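Local coordinates for protein enoyl-CoA hydratase (Mycobacterium thermoresistibile, PDB 3T3W) that probably catalyses the hydration of enoyl-CoA thioesters in lipid metabolism, as a member of the crotonase-like family, at residues F[31-36]-F[53-58]; F[35-38]-F[44-47]; F[112-117]-F[235-240]; F[173-178]-F[188-193]. One frame throughout, in Å; residues are numbered along the deposited sequence. Where two conformers were deposited one is given.

Contact 1. Residues F[31-36]-F[53-58]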
loop_
_atom_site.group_PDB
_atom_site.type_symbol
_atom_site.label_atom_id
_atom_site.label_comp_id
_atom_site.label_asym_id
_atom_site.label_seq_id
_atom_site.Cartn_x
_atom_site.Cartn_y
_atom_site.Cartn_z
ATOM N N ALA F 31 17.069 -21.151 -23.347
ATOM C CA ALA F 31 15.889 -21.487 -24.155
ATOM C C ALA F 31 15.556 -20.270 -24.962
ATOM O O ALA F 31 15.267 -19.208 -24.386
ATOM C CB ALA F 31 14.692 -21.835 -23.264
ATOM N N THR F 32 15.603 -20.406 -26.284
ATOM C CA THR F 32 15.236 -19.316 -27.160
ATOM C C THR F 32 13.839 -19.588 -27.745
ATOM O O THR F 32 13.627 -20.618 -28.432
ATOM C CB THR F 32 16.248 -19.141 -28.296
ATOM O OG1 THR F 32 17.555 -18.968 -27.706
ATOM C CG2 THR F 32 15.873 -17.937 -29.146
ATOM N N ILE F 33 12.912 -18.688 -27.415
ATOM C CA ILE F 33 11.529 -18.769 -27.859
ATOM C C ILE F 33 11.361 -17.707 -28.949
ATOM O O ILE F 33 11.517 -16.508 -28.692
ATOM C CB ILE F 33 10.542 -18.449 -26.704
ATOM C CG1 ILE F 33 10.760 -19.385 -25.503
ATOM C CG2 ILE F 33 9.091 -18.471 -27.198
ATOM C CD1 ILE F 33 9.962 -19.068 -24.239
ATOM N N THR F 34 11.031 -18.147 -30.162
ATOM C CA THR F 34 10.881 -17.260 -31.285
ATOM C C THR F 34 9.438 -17.158 -31.779
ATOM O O THR F 34 8.816 -18.183 -32.093
ATOM C CB THR F 34 11.765 -17.717 -32.472
ATOM O OG1 THR F 34 13.139 -17.651 -32.091
ATOM C CG2 THR F 34 11.522 -16.815 -33.703
ATOM N N LEU F 35 8.917 -15.931 -31.855
ATOM C CA LEU F 35 7.652 -15.643 -32.527
ATOM C C LEU F 35 7.867 -15.793 -34.016
ATOM O O LEU F 35 8.650 -15.074 -34.602
ATOM C CB LEU F 35 7.176 -14.231 -32.213
ATOM C CG LEU F 35 7.101 -13.811 -30.736
ATOM C CD1 LEU F 35 6.584 -12.357 -30.661
ATOM C CD2 LEU F 35 6.248 -14.789 -29.942
ATOM N N ASN F 36 7.208 -16.782 -34.615
ATOM C CA ASN F 36 7.430 -17.127 -36.017
ATOM C C ASN F 36 6.135 -17.005 -36.823
ATOM O O ASN F 36 5.692 -17.958 -37.474
ATOM C CB ASN F 36 8.021 -18.526 -36.137
ATOM C CG ASN F 36 8.520 -18.823 -37.532
ATOM O OD1 ASN F 36 8.955 -17.926 -38.235
ATOM N ND2 ASN F 36 8.398 -20.087 -37.961
ATOM N N ASP F 53 2.615 -19.579 -24.429
ATOM C CA ASP F 53 2.521 -19.972 -23.015
ATOM C C ASP F 53 3.131 -21.356 -22.745
ATOM O O ASP F 53 3.865 -21.573 -21.748
ATOM C CB ASP F 53 1.072 -19.944 -22.539
ATOM C CG ASP F 53 0.960 -20.158 -21.048
ATOM O OD1 ASP F 53 1.603 -19.438 -20.237
ATOM O OD2 ASP F 53 0.248 -21.092 -20.686
ATOM N N ALA F 54 2.878 -22.294 -23.653
ATOM C CA ALA F 54 3.433 -23.630 -23.517
ATOM C C ALA F 54 4.963 -23.614 -23.560
ATOM O O ALA F 54 5.618 -24.377 -22.855
ATOM C CB ALA F 54 2.861 -24.576 -24.602
ATOM N N ALA F 55 5.529 -22.761 -24.425
ATOM C CA ALA F 55 6.975 -22.603 -24.580
ATOM C C ALA F 55 7.590 -22.029 -23.281
ATOM O O ALA F 55 8.629 -22.499 -22.802
ATOM C CB ALA F 55 7.282 -21.666 -25.774
ATOM N N TRP F 56 6.958 -21.011 -22.697
ATOM C CA TRP F 56 7.430 -20.485 -21.415
ATOM C C TRP F 56 7.419 -21.557 -20.345
ATOM O O TRP F 56 8.363 -21.684 -19.566
ATOM C CB TRP F 56 6.548 -19.340 -20.963
ATOM C CG TRP F 56 6.916 -17.998 -21.525
ATOM C CD1 TRP F 56 6.416 -17.368 -22.648
ATOM C CD2 TRP F 56 7.837 -17.025 -20.906
ATOM N NE1 TRP F 56 6.970 -16.114 -22.787
ATOM C CE2 TRP F 56 7.829 -15.854 -21.748
ATOM C CE3 TRP F 56 8.637 -17.041 -19.776
ATOM C CZ2 TRP F 56 8.601 -14.733 -21.456
ATOM C CZ3 TRP F 56 9.401 -15.914 -19.470
ATOM C CH2 TRP F 56 9.396 -14.786 -20.295
ATOM N N THR F 57 6.364 -22.343 -20.313
ATOM C CA THR F 57 6.259 -23.442 -19.341
ATOM C C THR F 57 7.343 -24.484 -19.567
ATOM O O THR F 57 8.013 -24.940 -18.615
ATOM C CB THR F 57 4.852 -24.058 -19.382
ATOM O OG1 THR F 57 3.923 -23.102 -18.881
ATOM C CG2 THR F 57 4.822 -25.368 -18.537
ATOM N N ARG F 58 7.588 -24.810 -20.827
ATOM C CA ARG F 58 8.608 -25.806 -21.165
ATOM C C ARG F 58 9.984 -25.362 -20.637
ATOM O O ARG F 58 10.739 -26.137 -19.974
ATOM C CB ARG F 58 8.643 -25.996 -22.688
ATOM C CG ARG F 58 9.330 -27.263 -23.183
ATOM C CD ARG F 58 8.656 -27.821 -24.451
ATOM N NE ARG F 58 8.647 -26.846 -25.483
ATOM C CZ ARG F 58 7.590 -26.224 -26.047
ATOM N NH1 ARG F 58 7.864 -25.309 -26.959
ATOM N NH2 ARG F 58 6.293 -26.501 -25.799
#
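Ile33 on strand 30-35 and Ala55 on helix 46-61 bring the two backbones closest, 6.8 Å from CA to CA, with the helix laid against one face of the sheet. The two elements open the beta-alpha-beta unit made of strand 30-35, helix 46-61 and strand 67-72, part of the crotonase-like fold, and the contact is the helix packing onto the first strand of that unit. It is small, its side-chain contacts are apolar, and three buried residues carry it.

From the strand a single side chain does the reaching. Ile33 points at the helix and divides its two branches between neighbouring helix residues. The CG2 methyl lies anti to the backbone N (chi1, measured to CG1, is -57°) and rests on Ala55 CB at 3.9 Å. The longer arm runs on through CG1, extended at chi2, and carries CD1 past the Ala55 methyl to the helix backbone, where it lies 3.9 Å from Trp56 N. Ala55 has just a methyl here, and the isoleucine arm can lie close against the helix at this point.

Around this pair, Leu52 one turn earlier on the helix also touches Ile33, while Ile68 and Leu70 of strand 67-72 pack beside it. Trp56 leaves the helix away from the strand and stacks with Trp113 of helix 95-115, yet its ring swings back enough to meet the isoleucine. The meeting is a CH-pi contact: Ile33 CD1 stands over the face of the five-membered ring, 4.2 Å from its centroid and 10° off the normal.

Contact 2. Residues F[35-38]-F[44-47]. With EDO (1,2-ethanediol), chain B.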
loop_
_atom_site.group_PDB
_atom_site.type_symbol
_atom_site.label_atom_id
_atom_site.label_comp_id
_atom_site.label_asym_id
_atom_site.label_seq_id
_atom_site.Cartn_x
_atom_site.Cartn_y
_atom_site.Cartn_z
ATOM N N LEU F 35 8.917 -15.931 -31.855
ATOM C CA LEU F 35 7.652 -15.643 -32.527
ATOM C C LEU F 35 7.867 -15.793 -34.016
ATOM O O LEU F 35 8.650 -15.074 -34.602
ATOM C CB LEU F 35 7.176 -14.231 -32.213
ATOM C CG LEU F 35 7.101 -13.811 -30.736
ATOM C CD1 LEU F 35 6.584 -12.357 -30.661
ATOM C CD2 LEU F 35 6.248 -14.789 -29.942
ATOM N N ASN F 36 7.208 -16.782 -34.615
ATOM C CA ASN F 36 7.430 -17.127 -36.017
ATOM C C ASN F 36 6.135 -17.005 -36.823
ATOM O O ASN F 36 5.692 -17.958 -37.474
ATOM C CB ASN F 36 8.021 -18.526 -36.137
ATOM C CG ASN F 36 8.520 -18.823 -37.532
ATOM O OD1 ASN F 36 8.955 -17.926 -38.235
ATOM N ND2 ASN F 36 8.398 -20.087 -37.961
ATOM N N ARG F 37 5.520 -15.829 -36.757
ATOM C CA ARG F 37 4.413 -15.464 -37.625
ATOM C C ARG F 37 4.699 -14.149 -38.370
ATOM O O ARG F 37 3.895 -13.195 -38.342
ATOM C CB ARG F 37 3.118 -15.370 -36.800
ATOM C CG ARG F 37 1.861 -15.488 -37.614
ATOM C CD ARG F 37 0.626 -15.153 -36.800
ATOM N NE ARG F 37 -0.561 -15.255 -37.656
ATOM C CZ ARG F 37 -1.764 -14.824 -37.304
ATOM N NH1 ARG F 37 -1.938 -14.243 -36.152
ATOM N NH2 ARG F 37 -2.793 -14.962 -38.119
ATOM N N PRO F 38 5.831 -14.088 -39.092
ATOM C CA PRO F 38 6.243 -12.802 -39.675
ATOM C C PRO F 38 5.316 -12.337 -40.807
ATOM O O PRO F 38 5.183 -11.120 -41.077
ATOM C CB PRO F 38 7.614 -13.114 -40.244
ATOM C CG PRO F 38 7.599 -14.608 -40.522
ATOM C CD PRO F 38 6.847 -15.133 -39.330
ATOM N N GLN F 44 -0.933 -11.564 -32.736
ATOM C CA GLN F 44 -1.171 -12.650 -31.788
ATOM C C GLN F 44 -2.624 -13.102 -31.796
ATOM O O GLN F 44 -3.491 -12.370 -31.333
ATOM C CB GLN F 44 -0.838 -12.167 -30.387
ATOM C CG GLN F 44 0.559 -11.561 -30.247
ATOM C CD GLN F 44 0.623 -10.704 -28.995
ATOM O OE1 GLN F 44 -0.006 -11.022 -27.980
ATOM N NE2 GLN F 44 1.327 -9.567 -29.087
ATOM N N ASN F 45 -2.893 -14.298 -32.305
ATOM C CA ASN F 45 -4.208 -14.903 -32.168
ATOM C C ASN F 45 -4.210 -15.819 -30.948
ATOM O O ASN F 45 -3.164 -16.022 -30.331
ATOM C CB ASN F 45 -4.646 -15.612 -33.474
ATOM C CG ASN F 45 -3.722 -16.738 -33.918
ATOM O OD1 ASN F 45 -2.859 -17.227 -33.158
ATOM N ND2 ASN F 45 -3.914 -17.171 -35.168
ATOM N N PRO F 46 -5.382 -16.322 -30.544
ATOM C CA PRO F 46 -5.375 -17.172 -29.339
ATOM C C PRO F 46 -4.460 -18.390 -29.396
ATOM O O PRO F 46 -3.790 -18.710 -28.365
ATOM C CB PRO F 46 -6.856 -17.527 -29.172
ATOM C CG PRO F 46 -7.574 -16.337 -29.730
ATOM C CD PRO F 46 -6.762 -15.975 -30.947
ATOM N N GLU F 47 -4.382 -19.061 -30.555
ATOM C CA GLU F 47 -3.514 -20.207 -30.699
ATOM C C GLU F 47 -2.047 -19.806 -30.508
ATOM O O GLU F 47 -1.296 -20.503 -29.823
ATOM C CB GLU F 47 -3.688 -20.933 -32.033
ATOM C CG GLU F 47 -2.742 -22.142 -32.152
ATOM C CD GLU F 47 -2.875 -22.907 -33.456
ATOM O OE1 GLU F 47 -3.865 -22.643 -34.193
ATOM O OE2 GLU F 47 -1.985 -23.790 -33.684
HETATM C C1 EDO B . -4.369 -17.546 -39.679
HETATM O O1 EDO B . -3.724 -16.406 -40.248
HETATM C C2 EDO B . -3.562 -18.819 -39.936
HETATM O O2 EDO B . -2.202 -18.678 -39.463
#
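Arg37 reaches from the loop after strand 30-35 toward Asn45, just ahead of helix 46-61. Its CB points at the 44-47 segment, and with CG anti to the backbone N (chi1 -159°) the chain then runs straight through CD to NE, carrying the guanidinium alongside the start of the helix. There Asn45 ND2 lies over one face, 3.7 Å from Arg37 NH1 and off toward the rim, the amide and guanidinium planes 30° apart. The two groups are in van der Waals contact, and the bonds that hold each go elsewhere. Arg37 NH1 makes a salt bridge with Asp82 and also bonds the carbonyl of Ala43. Arg37 NH2 gives a bent hydrogen bond to O1 of a 1,2-ethanediol, 2.7 Å long with an angle of 137° at the hydrogen; this O1 lies at the edge of the guanidinium, in its plane, and the diol, probably from the crystallisation liquor, also bonds Tyr21 OH. That same hydroxyl is hydrogen-bonded to Asn45 ND2. The other end of the amide, Asn45 OD1, turns to the backbone N of Leu48. The asparagine is thus the N-cap of helix 46-61, at the strand-to-helix turn of a beta-alpha-beta unit.

Contact 3. Residues F[112-117]-F[235-240]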
loop_
_atom_site.group_PDB
_atom_site.type_symbol
_atom_site.label_atom_id
_atom_site.label_comp_id
_atom_site.label_asym_id
_atom_site.label_seq_id
_atom_site.Cartn_x
_atom_site.Cartn_y
_atom_site.Cartn_z
ATOM N N ARG F 112 1.935 -14.831 -15.465
ATOM C CA ARG F 112 2.616 -16.073 -15.294
ATOM C C ARG F 112 4.035 -15.989 -15.861
ATOM O O ARG F 112 4.994 -16.411 -15.196
ATOM C CB ARG F 112 1.856 -17.210 -15.992
ATOM C CG ARG F 112 2.617 -18.491 -15.862
ATOM C CD ARG F 112 1.729 -19.683 -15.927
ATOM N NE ARG F 112 0.942 -19.825 -17.131
ATOM C CZ ARG F 112 -0.391 -19.781 -17.175
ATOM N NH1 ARG F 112 -1.035 -20.037 -18.308
ATOM N NH2 ARG F 112 -1.100 -19.475 -16.094
ATOM N N TRP F 113 4.196 -15.390 -17.038
ATOM C CA TRP F 113 5.555 -15.258 -17.612
ATOM C C TRP F 113 6.448 -14.357 -16.757
ATOM O O TRP F 113 7.639 -14.661 -16.526
ATOM C CB TRP F 113 5.469 -14.713 -19.015
ATOM C CG TRP F 113 4.566 -15.521 -19.899
ATOM C CD1 TRP F 113 4.214 -16.868 -19.792
ATOM C CD2 TRP F 113 3.836 -15.014 -21.055
ATOM N NE1 TRP F 113 3.321 -17.218 -20.805
ATOM C CE2 TRP F 113 3.080 -16.138 -21.602
ATOM C CE3 TRP F 113 3.743 -13.767 -21.659
ATOM C CZ2 TRP F 113 2.245 -15.991 -22.709
ATOM C CZ3 TRP F 113 2.909 -13.628 -22.769
ATOM C CH2 TRP F 113 2.180 -14.726 -23.284
ATOM N N ARG F 114 5.872 -13.254 -16.293
ATOM C CA ARG F 114 6.536 -12.335 -15.397
ATOM C C ARG F 114 7.157 -13.064 -14.207
ATOM O O ARG F 114 8.266 -12.701 -13.767
ATOM C CB ARG F 114 5.560 -11.234 -14.947
ATOM C CG ARG F 114 6.161 -10.124 -14.095
ATOM C CD ARG F 114 5.916 -10.351 -12.611
ATOM N NE ARG F 114 6.241 -9.138 -11.843
ATOM C CZ ARG F 114 6.106 -9.035 -10.519
ATOM N NH1 ARG F 114 5.689 -10.089 -9.801
ATOM N NH2 ARG F 114 6.398 -7.867 -9.937
ATOM N N ASN F 115 6.435 -14.048 -13.677
ATOM C CA ASN F 115 6.815 -14.745 -12.450
ATOM C C ASN F 115 7.656 -16.003 -12.637
ATOM O O ASN F 115 8.054 -16.643 -11.645
ATOM C CB ASN F 115 5.556 -15.035 -11.622
ATOM C CG ASN F 115 4.964 -13.766 -11.042
ATOM O OD1 ASN F 115 5.708 -12.955 -10.457
ATOM N ND2 ASN F 115 3.635 -13.586 -11.174
ATOM N N VAL F 116 7.945 -16.392 -13.886
ATOM C CA VAL F 116 8.781 -17.568 -14.077
ATOM C C VAL F 116 10.121 -17.340 -13.359
ATOM O O VAL F 116 10.725 -16.288 -13.539
ATOM C CB VAL F 116 8.976 -17.897 -15.586
ATOM C CG1 VAL F 116 10.143 -18.879 -15.817
ATOM C CG2 VAL F 116 7.675 -18.407 -16.188
ATOM N N PRO F 117 10.586 -18.304 -12.534
ATOM C CA PRO F 117 11.710 -18.026 -11.628
ATOM C C PRO F 117 13.092 -18.222 -12.239
ATOM O O PRO F 117 13.972 -18.795 -11.597
ATOM C CB PRO F 117 11.448 -18.997 -10.481
ATOM C CG PRO F 117 10.848 -20.172 -11.166
ATOM C CD PRO F 117 9.911 -19.564 -12.174
ATOM N N THR F 235 9.661 -6.466 -4.382
ATOM C CA THR F 235 9.667 -5.033 -4.125
ATOM C C THR F 235 8.541 -4.342 -4.944
ATOM O O THR F 235 7.770 -3.574 -4.399
ATOM C CB THR F 235 11.033 -4.374 -4.405
ATOM O OG1 THR F 235 11.982 -4.869 -3.449
ATOM C CG2 THR F 235 10.952 -2.845 -4.263
ATOM N N LEU F 236 8.435 -4.666 -6.232
ATOM C CA LEU F 236 7.368 -4.128 -7.096
ATOM C C LEU F 236 5.974 -4.511 -6.614
ATOM O O LEU F 236 5.063 -3.662 -6.542
ATOM C CB LEU F 236 7.565 -4.576 -8.545
ATOM C CG LEU F 236 8.755 -3.979 -9.289
ATOM C CD1 LEU F 236 8.990 -4.638 -10.646
ATOM C CD2 LEU F 236 8.633 -2.471 -9.450
ATOM N N ASP F 237 5.807 -5.752 -6.176
ATOM C CA ASP F 237 4.492 -6.140 -5.653
ATOM C C ASP F 237 4.135 -5.466 -4.292
ATOM O O ASP F 237 2.970 -5.080 -4.095
ATOM C CB ASP F 237 4.418 -7.676 -5.588
ATOM C CG ASP F 237 4.251 -8.288 -6.965
ATOM O OD1 ASP F 237 3.523 -7.682 -7.805
ATOM O OD2 ASP F 237 4.791 -9.415 -7.219
ATOM N N VAL F 238 5.125 -5.270 -3.412
ATOM C CA VAL F 238 4.932 -4.436 -2.211
ATOM C C VAL F 238 4.550 -3.002 -2.569
ATOM O O VAL F 238 3.677 -2.408 -1.923
ATOM C CB VAL F 238 6.125 -4.514 -1.250
ATOM C CG1 VAL F 238 5.984 -3.510 -0.116
ATOM C CG2 VAL F 238 6.240 -5.977 -0.732
ATOM N N GLN F 239 5.213 -2.457 -3.588
ATOM C CA GLN F 239 4.865 -1.147 -4.156
ATOM C C GLN F 239 3.468 -1.094 -4.747
ATOM O O GLN F 239 2.973 0.001 -4.988
ATOM C CB GLN F 239 5.846 -0.718 -5.241
ATOM C CG GLN F 239 7.247 -0.382 -4.743
ATOM C CD GLN F 239 8.204 -0.051 -5.887
ATOM O OE1 GLN F 239 7.847 -0.139 -7.090
ATOM N NE2 GLN F 239 9.410 0.411 -5.535
ATOM N N GLY F 240 2.864 -2.225 -5.040
ATOM C CA GLY F 240 1.493 -2.275 -5.554
ATOM C C GLY F 240 1.325 -2.843 -6.948
ATOM O O GLY F 240 0.217 -2.797 -7.498
#
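Charge pairing carries this contact: Arg114, near the end of helix 95-115, meets Asp237 of helix 222-239 in a buried salt bridge. The two side chains approach from opposite directions, and Arg114 NH1 donates to Asp237 OD2 at 2.8 Å with an angle of 155°. The oxygen is met on its syn side but 28° out of the carboxylate plane, and with the two flat groups turned 54° apart the pairing is a single bond rather than a two-toothed one. Arg114 starts with CG anti to the backbone N, then bends at chi2, which turns the guanidinium toward helix 222-239.

Further hydrogen bonds fix its rotation. Arg114 NH1 also donates to Asn115 OD1 at 2.9 Å, and NH2 bonds the carbonyl of Asn233. In the crotonase-like fold of this chain the bridge ties a helix that leads into sheet strand 120-124 to a helix of the C-terminal region, across 117 intervening residues. Helix 222-239 finishes in a Schellman motif, Gly240 taking positive phi and bonding back from its N to Asp237 O at 3.0 Å.

Van der Waals contact is slight. Leu236 CB sits at the guanidinium edge, 3.8 Å from Arg114 NH2, and Phe241 of the next helix touches both residues. Subunits of the assembly close in as well: Leu236 packs on Pro173 of a second subunit, and Asp237 and Asn115 both touch Tyr242 of a third.

Contact 4. Residues F[173-178]-F[188-193]. With EDO (1,2-ethanediol), chain V.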
loop_
_atom_site.group_PDB
_atom_site.type_symbol
_atom_site.label_atom_id
_atom_site.label_comp_id
_atom_site.label_asym_id
_atom_site.label_seq_id
_atom_site.Cartn_x
_atom_site.Cartn_y
_atom_site.Cartn_z
ATOM N N PRO F 173 4.398 8.117 -15.063
ATOM C CA PRO F 173 3.007 8.475 -15.366
ATOM C C PRO F 173 2.850 9.520 -16.463
ATOM O O PRO F 173 1.905 9.424 -17.265
ATOM C CB PRO F 173 2.475 9.001 -14.020
ATOM C CG PRO F 173 3.722 9.368 -13.229
ATOM C CD PRO F 173 4.719 8.351 -13.644
ATOM N N ARG F 174 3.742 10.507 -16.507
ATOM C CA ARG F 174 3.559 11.590 -17.486
ATOM C C ARG F 174 3.792 11.067 -18.901
ATOM O O ARG F 174 3.040 11.429 -19.829
ATOM C CB ARG F 174 4.470 12.769 -17.157
ATOM C CG ARG F 174 3.971 13.523 -15.919
ATOM C CD ARG F 174 4.715 14.802 -15.659
ATOM N NE ARG F 174 4.241 15.404 -14.398
ATOM C CZ ARG F 174 3.107 16.080 -14.268
ATOM N NH1 ARG F 174 2.348 16.303 -15.315
ATOM N NH2 ARG F 174 2.738 16.556 -13.096
ATOM N N LYS F 175 4.836 10.251 -19.088
ATOM C CA LYS F 175 5.096 9.673 -20.434
ATOM C C LYS F 175 3.985 8.673 -20.808
ATOM O O LYS F 175 3.521 8.656 -21.945
ATOM C CB LYS F 175 6.474 9.028 -20.524
ATOM C CG LYS F 175 6.861 8.773 -22.000
ATOM C CD LYS F 175 8.353 8.562 -22.274
ATOM C CE LYS F 175 9.258 9.699 -21.890
ATOM N NZ LYS F 175 9.563 10.713 -22.932
ATOM N N ALA F 176 3.540 7.891 -19.823
ATOM C CA ALA F 176 2.458 6.951 -20.034
ATOM C C ALA F 176 1.208 7.653 -20.561
ATOM O O ALA F 176 0.586 7.193 -21.558
ATOM C CB ALA F 176 2.163 6.106 -18.757
ATOM N N LYS F 177 0.830 8.756 -19.908
ATOM C CA LYS F 177 -0.381 9.481 -20.293
ATOM C C LYS F 177 -0.137 10.065 -21.672
ATOM O O LYS F 177 -1.014 10.029 -22.506
ATOM C CB LYS F 177 -0.731 10.577 -19.292
ATOM C CG LYS F 177 -1.319 10.006 -17.999
ATOM C CD LYS F 177 -1.610 11.148 -17.029
ATOM C CE LYS F 177 -1.814 10.752 -15.626
ATOM N NZ LYS F 177 -1.967 11.963 -14.706
ATOM N N GLU F 178 1.042 10.639 -21.885
ATOM C CA GLU F 178 1.310 11.290 -23.208
ATOM C C GLU F 178 1.096 10.293 -24.344
ATOM O O GLU F 178 0.421 10.613 -25.345
ATOM C CB GLU F 178 2.708 11.850 -23.274
ATOM C CG GLU F 178 3.072 12.538 -24.576
ATOM C CD GLU F 178 4.524 12.988 -24.643
ATOM O OE1 GLU F 178 5.205 13.056 -23.582
ATOM O OE2 GLU F 178 4.996 13.254 -25.795
ATOM N N ALA F 188 13.472 3.531 -29.551
ATOM C CA ALA F 188 14.277 2.748 -28.610
ATOM C C ALA F 188 15.056 3.658 -27.672
ATOM O O ALA F 188 15.122 3.399 -26.469
ATOM C CB ALA F 188 15.203 1.790 -29.387
ATOM N N GLU F 189 15.631 4.735 -28.208
ATOM C CA GLU F 189 16.428 5.652 -27.377
ATOM C C GLU F 189 15.527 6.308 -26.344
ATOM O O GLU F 189 15.883 6.399 -25.166
ATOM C CB GLU F 189 17.166 6.681 -28.260
ATOM C CG GLU F 189 17.788 7.859 -27.534
ATOM C CD GLU F 189 18.328 8.960 -28.474
ATOM O OE1 GLU F 189 17.599 9.444 -29.374
ATOM O OE2 GLU F 189 19.491 9.366 -28.300
ATOM N N GLU F 190 14.334 6.706 -26.753
ATOM C CA GLU F 190 13.395 7.325 -25.806
ATOM C C GLU F 190 13.003 6.399 -24.668
ATOM O O GLU F 190 12.992 6.812 -23.507
ATOM C CB GLU F 190 12.148 7.885 -26.535
ATOM C CG GLU F 190 11.199 8.550 -25.555
ATOM C CD GLU F 190 9.950 9.138 -26.200
ATOM O OE1 GLU F 190 9.789 9.044 -27.435
ATOM O OE2 GLU F 190 9.164 9.762 -25.443
ATOM N N VAL F 191 12.671 5.137 -24.964
ATOM C CA VAL F 191 12.308 4.201 -23.907
ATOM C C VAL F 191 13.513 3.767 -23.108
ATOM O O VAL F 191 13.361 3.437 -21.954
ATOM C CB VAL F 191 11.453 2.971 -24.371
ATOM C CG1 VAL F 191 10.154 3.496 -25.036
ATOM C CG2 VAL F 191 12.171 2.126 -25.378
ATOM N N ALA F 192 14.713 3.747 -23.687
ATOM C CA ALA F 192 15.897 3.474 -22.877
ATOM C C ALA F 192 16.070 4.561 -21.761
ATOM O O ALA F 192 16.500 4.245 -20.656
ATOM C CB ALA F 192 17.163 3.412 -23.772
ATOM N N GLN F 193 15.696 5.808 -22.055
ATOM C CA GLN F 193 15.832 6.910 -21.087
ATOM C C GLN F 193 14.948 6.717 -19.852
ATOM O O GLN F 193 15.284 7.191 -18.754
ATOM C CB GLN F 193 15.498 8.252 -21.733
ATOM C CG GLN F 193 16.502 8.753 -22.739
ATOM C CD GLN F 193 16.089 10.074 -23.374
ATOM O OE1 GLN F 193 14.927 10.268 -23.786
ATOM N NE2 GLN F 193 17.035 10.984 -23.473
HETATM C C1 EDO V . 1.009 13.609 -13.833
HETATM O O1 EDO V . 0.552 12.891 -14.945
HETATM C C2 EDO V . 0.865 12.757 -12.595
HETATM O O2 EDO V . -0.504 12.643 -12.319
HETATM O O HOH W 1 12.439 9.418 -22.429
#
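Lys175 of helix 173-182 and Glu190 of helix 188-194 reach for each other from opposite directions across helices whose nearest CA atoms, on Lys175 and Val191, are 9.7 Å apart. The tight part is their salt bridge: Lys175 NZ donates to Glu190 OE2 at 2.7 Å, using the anti lone pair, the one turned away from the other oxygen. Glu190 is fully extended, while Lys175 bends at chi3 and chi4 (-60° and -92°), folding its ammonium back onto the carboxylate. Arg184 also pairs with Glu190 OE2 and with Glu178, whose own OE2 lies 5.4 Å from Glu190 OE2; the arginine and lysine probably offset the repulsion between these acids.

The water side is looser. One water takes a weak 3.2 Å bond from Lys175 NZ and donates to Glu190 O at 2.9 Å, a weak link from the lysine to the second helix. Its bond to Gln193 OE1 is doubtful, since that residue was deposited in two conformers.

Elsewhere helix 173-182 turns to another subunit. Lys177 NZ holds both oxygens of a 1,2-ethanediol, 2.7 Å to O1, whose C1 sits over the centre of the Arg174 guanidinium, and both residues make salt bridges to a fourth subunit, through Asp140 and Glu170 of that chain. The arrangement is thus a surface salt bridge between two helices joined through the short strand 186-187, beside a subunit interface of the crotonase-like six-chain assembly.

Contacts 1 and 2 share residues Leu35 and Asn36 and both use helix 46-61, contact 1 farther along it and contact 2 at its start; their centres are about 12 Å apart. Contact 3 follows in the chain, its centre about 20 Å from that of contact 1, and the two touch directly: Asp53 bridges to Arg112 and bonds Trp113. Helix 95-115 thus links the first beta-alpha-beta unit to helix 222-239. Contact 4 falls between the two halves of contact 3 in sequence, centres about 21 Å apart; its centre is about 28 Å from that of contact 1, and it lies across the chain's centre from contacts 1 and 2. Contacts 3 and 4 lie where subunits meet, whereas no other subunit touches contacts 1 and 2.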